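PDB 1R4V: hypothetical protein AQ_328 from Aquifex aeolicus, which is of unknown function but adopts a histone fold and may take part in protein heterodimerization. Local coordinates for residues N54-A59 and L140-V145; L24-F29 and L110-F115; K62-A67 and P117-N122. All coordinates share one frame; numbering follows the deposited sequence.

Interaction 1: N54-A59 and L140-V145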
# COMPACT_ATOMS: atom_id res chain seq x y z
N ASN A 54 2.67 -7.84 1.10
CA ASN A 54 1.79 -8.69 0.31
C ASN A 54 0.35 -8.20 0.43
O ASN A 54 -0.38 -8.24 -0.54
CB ASN A 54 1.90 -10.16 0.67
CG ASN A 54 3.18 -10.80 0.17
OD1 ASN A 54 3.83 -10.31 -0.75
ND2 ASN A 54 3.54 -11.94 0.77
N SER A 55 -0.03 -7.72 1.61
CA SER A 55 -1.37 -7.18 1.84
C SER A 55 -1.55 -5.85 1.10
O SER A 55 -2.61 -5.60 0.51
CB SER A 55 -1.63 -7.05 3.35
OG SER A 55 -2.89 -6.47 3.58
N VAL A 56 -0.53 -4.99 1.12
CA VAL A 56 -0.56 -3.74 0.37
C VAL A 56 -0.74 -4.02 -1.12
O VAL A 56 -1.58 -3.42 -1.81
CB VAL A 56 0.70 -2.87 0.68
CG1 VAL A 56 0.81 -1.70 -0.27
CG2 VAL A 56 0.65 -2.38 2.12
N LYS A 57 0.03 -4.97 -1.65
CA LYS A 57 -0.02 -5.34 -3.05
C LYS A 57 -1.39 -5.90 -3.42
O LYS A 57 -1.90 -5.57 -4.49
CB LYS A 57 1.07 -6.38 -3.33
CG LYS A 57 1.16 -6.93 -4.76
CD LYS A 57 2.27 -8.02 -4.82
CE LYS A 57 2.43 -8.55 -6.24
NZ LYS A 57 3.61 -9.45 -6.42
N ALA A 58 -1.94 -6.77 -2.58
CA ALA A 58 -3.32 -7.27 -2.77
C ALA A 58 -4.39 -6.17 -2.85
O ALA A 58 -5.21 -6.12 -3.77
CB ALA A 58 -3.66 -8.29 -1.70
N ALA A 59 -4.36 -5.27 -1.88
CA ALA A 59 -5.25 -4.14 -1.79
C ALA A 59 -5.13 -3.23 -3.02
O ALA A 59 -6.14 -2.80 -3.58
CB ALA A 59 -4.99 -3.35 -0.53
N LEU A 140 0.02 3.61 5.30
CA LEU A 140 -0.49 4.30 6.48
C LEU A 140 -1.79 3.72 6.95
O LEU A 140 -1.99 3.62 8.15
CB LEU A 140 -0.73 5.78 6.23
CG LEU A 140 0.55 6.58 5.98
CD1 LEU A 140 0.15 8.04 5.88
CD2 LEU A 140 1.61 6.36 7.05
N MSE A 141 -2.66 3.38 6.00
CA MSE A 141 -3.87 2.66 6.35
C MSE A 141 -3.63 1.35 7.08
O MSE A 141 -4.26 1.10 8.12
CB MSE A 141 -4.72 2.43 5.12
CG MSE A 141 -5.97 1.73 5.52
SE MSE A 141 -5.88 -0.21 5.07
CE MSE A 141 -7.78 -0.64 5.44
N HIS A 142 -2.73 0.52 6.57
CA HIS A 142 -2.33 -0.71 7.26
C HIS A 142 -1.75 -0.45 8.64
O HIS A 142 -2.06 -1.19 9.55
CB HIS A 142 -1.33 -1.52 6.45
CG HIS A 142 -1.95 -2.32 5.36
ND1 HIS A 142 -2.43 -1.74 4.20
CD2 HIS A 142 -2.17 -3.65 5.24
CE1 HIS A 142 -2.91 -2.69 3.41
NE2 HIS A 142 -2.77 -3.85 4.02
N ALA A 143 -0.95 0.59 8.82
CA ALA A 143 -0.43 0.92 10.16
C ALA A 143 -1.59 1.20 11.14
O ALA A 143 -1.55 0.79 12.29
CB ALA A 143 0.53 2.11 10.08
N ASP A 144 -2.61 1.90 10.66
CA ASP A 144 -3.79 2.27 11.44
C ASP A 144 -4.50 0.98 11.87
O ASP A 144 -4.85 0.82 13.03
CB ASP A 144 -4.72 3.18 10.63
CG ASP A 144 -5.91 3.71 11.46
OD1 ASP A 144 -5.72 4.17 12.60
OD2 ASP A 144 -7.09 3.71 11.03
N VAL A 145 -4.68 0.05 10.94
CA VAL A 145 -5.36 -1.20 11.22
C VAL A 145 -4.51 -2.05 12.17
O VAL A 145 -5.07 -2.64 13.09
CB VAL A 145 -5.69 -1.95 9.92
CG1 VAL A 145 -6.33 -3.32 10.23
CG2 VAL A 145 -6.63 -1.08 9.06
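His-142 reaches from helix 131-149 across to helix 46-62, and every contact between segments 54-59 and 140-145 runs through its ring. The two segments run at 121° with their axes 10.9 Å apart, and the imidazole spans the gap. Its CG stands anti to the carbonyl carbon (chi1 -79°), which sends the ring outward from its own helix with NE2 leading. NE2 meets Ser-55 OG at 2.7 Å, the hydroxyl lying in the ring plane, in a short hydrogen bond that either side could donate. The second ring nitrogen, ND1, bonds back to the carbonyl of Leu-138 one turn earlier, so both nitrogens are satisfied and the rotation of the ring is fixed from both ends. Val-56 CG2 closes one face as a CH-pi contact, 3.9 Å from the centroid; Val-56 also packs on Met-135, Leu-138 and Leu-139. An alanine here would probably leave Ser-55 OG and the carbonyl of Leu-138 without their imidazole partner and open a gap beside Val-56 CG2. Beyond this tight centre the contact thins: Ala-59 CB approaches CE1 of His-142 only to 4.5 Å, and on the outer flank of helix 131-149 the partly exposed Asp-144 turns to Lys-148 in a salt bridge. This buried crossing of the two longest helices is consistent with the histone fold, in which long central helices of paired histone folds cross.

Interaction 2: L24-F29 and L110-F115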
# COMPACT_ATOMS: atom_id res chain seq x y z
N LEU A 24 22.40 -5.98 2.41
CA LEU A 24 21.62 -6.89 1.55
C LEU A 24 20.13 -6.92 1.86
O LEU A 24 19.35 -7.34 1.01
CB LEU A 24 22.14 -8.33 1.56
CG LEU A 24 23.14 -8.68 0.45
CD1 LEU A 24 22.54 -8.78 -0.95
CD2 LEU A 24 24.25 -7.67 0.43
N ARG A 25 19.72 -6.49 3.05
CA ARG A 25 18.29 -6.44 3.36
C ARG A 25 17.62 -5.72 2.19
O ARG A 25 18.11 -4.66 1.80
CB ARG A 25 18.06 -5.67 4.65
CG ARG A 25 16.67 -5.81 5.22
CD ARG A 25 16.48 -4.90 6.39
NE ARG A 25 15.33 -5.30 7.19
CZ ARG A 25 14.84 -4.60 8.20
NH1 ARG A 25 15.37 -3.44 8.52
NH2 ARG A 25 13.80 -5.06 8.86
N PRO A 26 16.52 -6.26 1.64
CA PRO A 26 15.89 -5.62 0.48
C PRO A 26 15.72 -4.13 0.72
O PRO A 26 15.41 -3.69 1.82
CB PRO A 26 14.55 -6.35 0.37
CG PRO A 26 14.81 -7.70 0.93
CD PRO A 26 15.79 -7.47 2.04
N LYS A 27 15.95 -3.34 -0.33
CA LYS A 27 15.91 -1.88 -0.21
C LYS A 27 14.50 -1.41 0.15
O LYS A 27 13.52 -2.01 -0.28
CB LYS A 27 16.45 -1.23 -1.49
CG LYS A 27 17.94 -0.87 -1.41
CD LYS A 27 18.86 -2.04 -1.07
CE LYS A 27 20.30 -1.59 -0.80
NZ LYS A 27 20.60 -1.19 0.62
N GLY A 28 14.44 -0.35 0.95
CA GLY A 28 13.20 0.15 1.53
C GLY A 28 12.84 -0.38 2.91
O GLY A 28 12.26 0.38 3.68
N PHE A 29 13.17 -1.64 3.21
CA PHE A 29 12.78 -2.33 4.45
C PHE A 29 13.33 -1.56 5.63
O PHE A 29 12.62 -1.15 6.56
CB PHE A 29 13.32 -3.76 4.48
CG PHE A 29 12.51 -4.79 3.72
CD1 PHE A 29 11.93 -4.52 2.49
CD2 PHE A 29 12.34 -6.06 4.26
CE1 PHE A 29 11.21 -5.48 1.82
CE2 PHE A 29 11.61 -7.03 3.60
CZ PHE A 29 11.04 -6.74 2.37
N LEU A 110 7.87 0.01 -3.74
CA LEU A 110 7.05 -0.11 -4.94
C LEU A 110 7.73 -1.05 -5.94
O LEU A 110 7.10 -1.95 -6.48
CB LEU A 110 6.84 1.26 -5.58
CG LEU A 110 5.48 1.57 -6.23
CD1 LEU A 110 5.72 2.56 -7.32
CD2 LEU A 110 4.66 0.36 -6.72
N GLU A 111 9.02 -0.85 -6.19
CA GLU A 111 9.77 -1.73 -7.08
C GLU A 111 9.84 -3.15 -6.54
O GLU A 111 9.72 -4.12 -7.27
CB GLU A 111 11.18 -1.21 -7.37
CG GLU A 111 11.72 -1.76 -8.68
CD GLU A 111 13.04 -1.13 -9.11
OE1 GLU A 111 13.29 -1.04 -10.35
OE2 GLU A 111 13.83 -0.73 -8.22
N TYR A 112 10.05 -3.26 -5.23
CA TYR A 112 10.09 -4.56 -4.58
C TYR A 112 8.83 -5.38 -4.76
O TYR A 112 8.93 -6.57 -5.06
CB TYR A 112 10.34 -4.38 -3.09
CG TYR A 112 10.46 -5.70 -2.40
CD1 TYR A 112 11.66 -6.37 -2.43
CD2 TYR A 112 9.38 -6.28 -1.73
CE1 TYR A 112 11.82 -7.58 -1.81
CE2 TYR A 112 9.52 -7.51 -1.08
CZ TYR A 112 10.76 -8.14 -1.13
OH TYR A 112 11.03 -9.35 -0.55
N ILE A 113 7.64 -4.80 -4.61
CA ILE A 113 6.43 -5.61 -4.74
C ILE A 113 6.12 -6.08 -6.17
O ILE A 113 5.33 -7.01 -6.35
CB ILE A 113 5.20 -4.96 -4.09
CG1 ILE A 113 4.85 -3.60 -4.72
CG2 ILE A 113 5.44 -4.87 -2.58
CD1 ILE A 113 3.44 -3.11 -4.46
N ALA A 114 6.75 -5.46 -7.17
CA ALA A 114 6.63 -5.86 -8.56
C ALA A 114 5.14 -5.95 -8.93
O ALA A 114 4.63 -6.99 -9.36
CB ALA A 114 7.34 -7.17 -8.83
N PHE A 115 4.45 -4.83 -8.74
CA PHE A 115 3.01 -4.76 -8.89
C PHE A 115 2.58 -4.87 -10.35
O PHE A 115 3.14 -4.20 -11.21
CB PHE A 115 2.49 -3.46 -8.28
CG PHE A 115 1.02 -3.26 -8.44
CD1 PHE A 115 0.51 -2.21 -9.20
CD2 PHE A 115 0.13 -4.14 -7.85
CE1 PHE A 115 -0.85 -2.05 -9.35
CE2 PHE A 115 -1.25 -3.97 -7.99
CZ PHE A 115 -1.73 -2.92 -8.76
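Phe-29 and Tyr-112 meet as a T-shaped pair, a clear example of how two aromatic rings can join the start of helix 29-40 to helix 106-113 without a hydrogen bond between them. The planes stand at 73° and the centroids are 5.1 Å apart. Phe-29 supplies the edge: its CE1 lies above the centre of the tyrosine ring, while CZ bears on the outer half, 3.8 Å from Tyr-112 CZ. With CG anti to the backbone N, the tyrosine ring is carried out from helix 106-113 toward the 24-29 segment, and chi2 (82°) turns its face to Phe-29.

Pro-26 is the third member. Its CB packs 3.7 Å from Tyr-112 CE1, an oblique approach, and the same carbon sits over one face of the Phe-29 ring near its rim. Proline and phenylalanine therefore pack on each other as well as on the tyrosine. The chain can bend this way between them because Gly-28, with a positive phi, occupies the N-cap position of helix 29-40, where a side chain would collide with the preceding carbonyl.

The far end of the tyrosine is held separately: Tyr-112 OH is hydrogen-bonded to Glu-50 OE2 on helix 46-62, a helix that Phe-29 also touches through Asp-46, Ile-49 and Glu-50. Beside Phe-29, Arg-25 makes a salt bridge through NE with Asp-46, which together with Glu-21 binds zinc.

Chemically, the slightly positive C-H edge of Phe-29 is matched to the electron-rich face of Tyr-112. The contact rests on van der Waals packing and this weak electrostatic match, while the one polar group of the trio is satisfied by a carboxylate that would probably also discourage ionisation of the phenol.

Interaction 3: K62-A67 and P117-N122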
# COMPACT_ATOMS: atom_id res chain seq x y z
N LYS A 62 -6.95 -4.67 -5.85
CA LYS A 62 -8.39 -4.44 -5.61
C LYS A 62 -8.87 -3.05 -5.99
O LYS A 62 -10.05 -2.85 -6.34
CB LYS A 62 -8.78 -4.77 -4.18
CG LYS A 62 -8.79 -6.25 -3.95
CD LYS A 62 -9.31 -6.62 -2.56
CE LYS A 62 -10.68 -7.28 -2.64
NZ LYS A 62 -11.20 -7.72 -1.32
N LEU A 63 -7.97 -2.08 -6.00
CA LEU A 63 -8.34 -0.75 -6.46
C LEU A 63 -8.69 -0.70 -7.94
O LEU A 63 -9.33 0.25 -8.38
CB LEU A 63 -7.23 0.27 -6.16
CG LEU A 63 -6.87 0.45 -4.69
CD1 LEU A 63 -5.70 1.39 -4.52
CD2 LEU A 63 -8.05 0.91 -3.86
N PHE A 64 -8.28 -1.70 -8.70
CA PHE A 64 -8.62 -1.80 -10.12
C PHE A 64 -10.00 -2.44 -10.39
O PHE A 64 -10.42 -2.56 -11.54
CB PHE A 64 -7.47 -2.48 -10.87
CG PHE A 64 -6.28 -1.59 -11.02
CD1 PHE A 64 -5.38 -1.43 -9.96
CD2 PHE A 64 -6.05 -0.87 -12.19
CE1 PHE A 64 -4.29 -0.59 -10.06
CE2 PHE A 64 -4.96 -0.04 -12.28
CZ PHE A 64 -4.08 0.10 -11.24
N TYR A 65 -10.73 -2.84 -9.36
CA TYR A 65 -12.12 -3.29 -9.53
C TYR A 65 -12.96 -2.18 -10.17
O TYR A 65 -13.01 -1.04 -9.69
CB TYR A 65 -12.75 -3.66 -8.17
CG TYR A 65 -14.22 -4.00 -8.24
CD1 TYR A 65 -14.64 -5.26 -8.67
CD2 TYR A 65 -15.19 -3.05 -7.88
CE1 TYR A 65 -16.02 -5.58 -8.75
CE2 TYR A 65 -16.56 -3.36 -7.94
CZ TYR A 65 -16.98 -4.61 -8.39
OH TYR A 65 -18.34 -4.87 -8.41
N GLY A 66 -13.60 -2.53 -11.26
CA GLY A 66 -14.43 -1.59 -12.02
C GLY A 66 -13.68 -0.61 -12.90
O GLY A 66 -14.34 0.10 -13.67
N ALA A 67 -12.35 -0.60 -12.86
CA ALA A 67 -11.58 0.44 -13.54
C ALA A 67 -11.64 0.41 -15.07
O ALA A 67 -11.76 1.45 -15.71
CB ALA A 67 -10.15 0.49 -13.07
N PRO A 117 -1.14 -4.67 -12.16
CA PRO A 117 -2.58 -4.56 -11.93
C PRO A 117 -3.33 -5.64 -12.73
O PRO A 117 -2.90 -6.01 -13.82
CB PRO A 117 -2.90 -3.14 -12.40
CG PRO A 117 -1.81 -2.78 -13.29
CD PRO A 117 -0.60 -3.50 -12.85
N PRO A 118 -4.43 -6.14 -12.18
CA PRO A 118 -5.19 -7.21 -12.83
C PRO A 118 -6.13 -6.71 -13.92
O PRO A 118 -7.34 -6.90 -13.86
CB PRO A 118 -5.96 -7.81 -11.65
CG PRO A 118 -6.19 -6.65 -10.70
CD PRO A 118 -5.00 -5.76 -10.87
N VAL A 119 -5.59 -6.06 -14.94
CA VAL A 119 -6.37 -5.46 -16.02
C VAL A 119 -5.63 -5.80 -17.29
O VAL A 119 -4.43 -6.10 -17.25
CB VAL A 119 -6.52 -3.93 -15.89
CG1 VAL A 119 -7.39 -3.60 -14.70
CG2 VAL A 119 -5.18 -3.22 -15.80
N GLU A 120 -6.33 -5.76 -18.41
CA GLU A 120 -5.69 -5.91 -19.72
C GLU A 120 -5.34 -4.55 -20.32
O GLU A 120 -4.37 -4.41 -21.07
CB GLU A 120 -6.58 -6.74 -20.66
CG GLU A 120 -6.57 -8.22 -20.29
CD GLU A 120 -5.17 -8.82 -20.30
OE1 GLU A 120 -4.40 -8.50 -21.24
OE2 GLU A 120 -4.81 -9.61 -19.38
N MSE A 121 -6.11 -3.52 -19.98
CA MSE A 121 -5.85 -2.20 -20.53
C MSE A 121 -4.59 -1.55 -20.00
O MSE A 121 -4.14 -1.82 -18.90
CB MSE A 121 -7.00 -1.24 -20.21
CG MSE A 121 -8.29 -1.59 -20.89
SE MSE A 121 -9.72 -0.29 -20.41
CE MSE A 121 -8.70 1.10 -20.11
N ASN A 122 -4.07 -0.64 -20.82
CA ASN A 122 -2.97 0.25 -20.52
C ASN A 122 -3.29 1.05 -19.26
O ASN A 122 -4.43 1.46 -19.09
CB ASN A 122 -2.78 1.24 -21.67
CG ASN A 122 -1.54 2.09 -21.49
OD1 ASN A 122 -0.52 1.59 -21.03
ND2 ASN A 122 -1.63 3.38 -21.83
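Phe-64 and Pro-117, whose CA atoms are 6.9 Å apart, bring together two irregular stretches of backbone: a type I beta turn from Lys-62 to Tyr-65, and a chain that kinks through an inverse gamma turn centred on Pro-118. In this histone fold the pairing joins the connection between helices 46-62 and 67-73 to the strand-bearing loop after helix 106-113. Gly-66, at positive phi, serves as N-cap for helix 67-73. Strand 122-123 pairs in parallel with strand 78-79, a short bridge between loops of the kind familiar from paired histone folds.

The side chain of Phe-64 is the common partner of three consecutive residues. Its CG is anti to the carbonyl carbon (chi1 -73°), directing the ring at the opposing loop. Val-119 comes in at about a right angle, CG1 standing 3.9 Å from Phe-64 CD2. At the root of the side chain, Pro-118 CD approaches Phe-64 CB more loosely, at 4.1 Å. The gamma turn, whose weak bond from Val-119 N to Pro-117 O folds the backbone round Pro-118, is consistent with Pro-117 and Val-119 both reaching the Phe-64 side chain. Ile-79 touches both Phe-64 and Val-119, and Tyr-131 of helix 131-149 touches both Phe-64 and Pro-117. Over the ring, Pro-117 CB is 3.5 Å from the Phe-64 centroid and only 7° off the ring normal, a nearly perpendicular CH-pi contact.

How the interactions relate
Helix 46-62 ties the three sites together: interaction 1 uses its second half, interaction 3 starts at its C-terminal end, and Tyr-112 of interaction 2 bonds to it. The centres of interactions 1 and 2 lie about 15 Å apart, yet they touch where Lys-57 NZ bonds to Ile-113 O at 3.0 Å. Interactions 2 and 3, about 22 Å apart by centres, meet through Phe-115 CZ and Phe-64 CE1 at 3.7 Å. Interaction 3 is nested in sequence within the loop closed by interaction 1. A bound zinc ion lies about 6 Å from the Pro-26 side chain, whereas the one measured from the Ser-55 side chain is about 13 Å away, so interaction 2 lies nearer to metal.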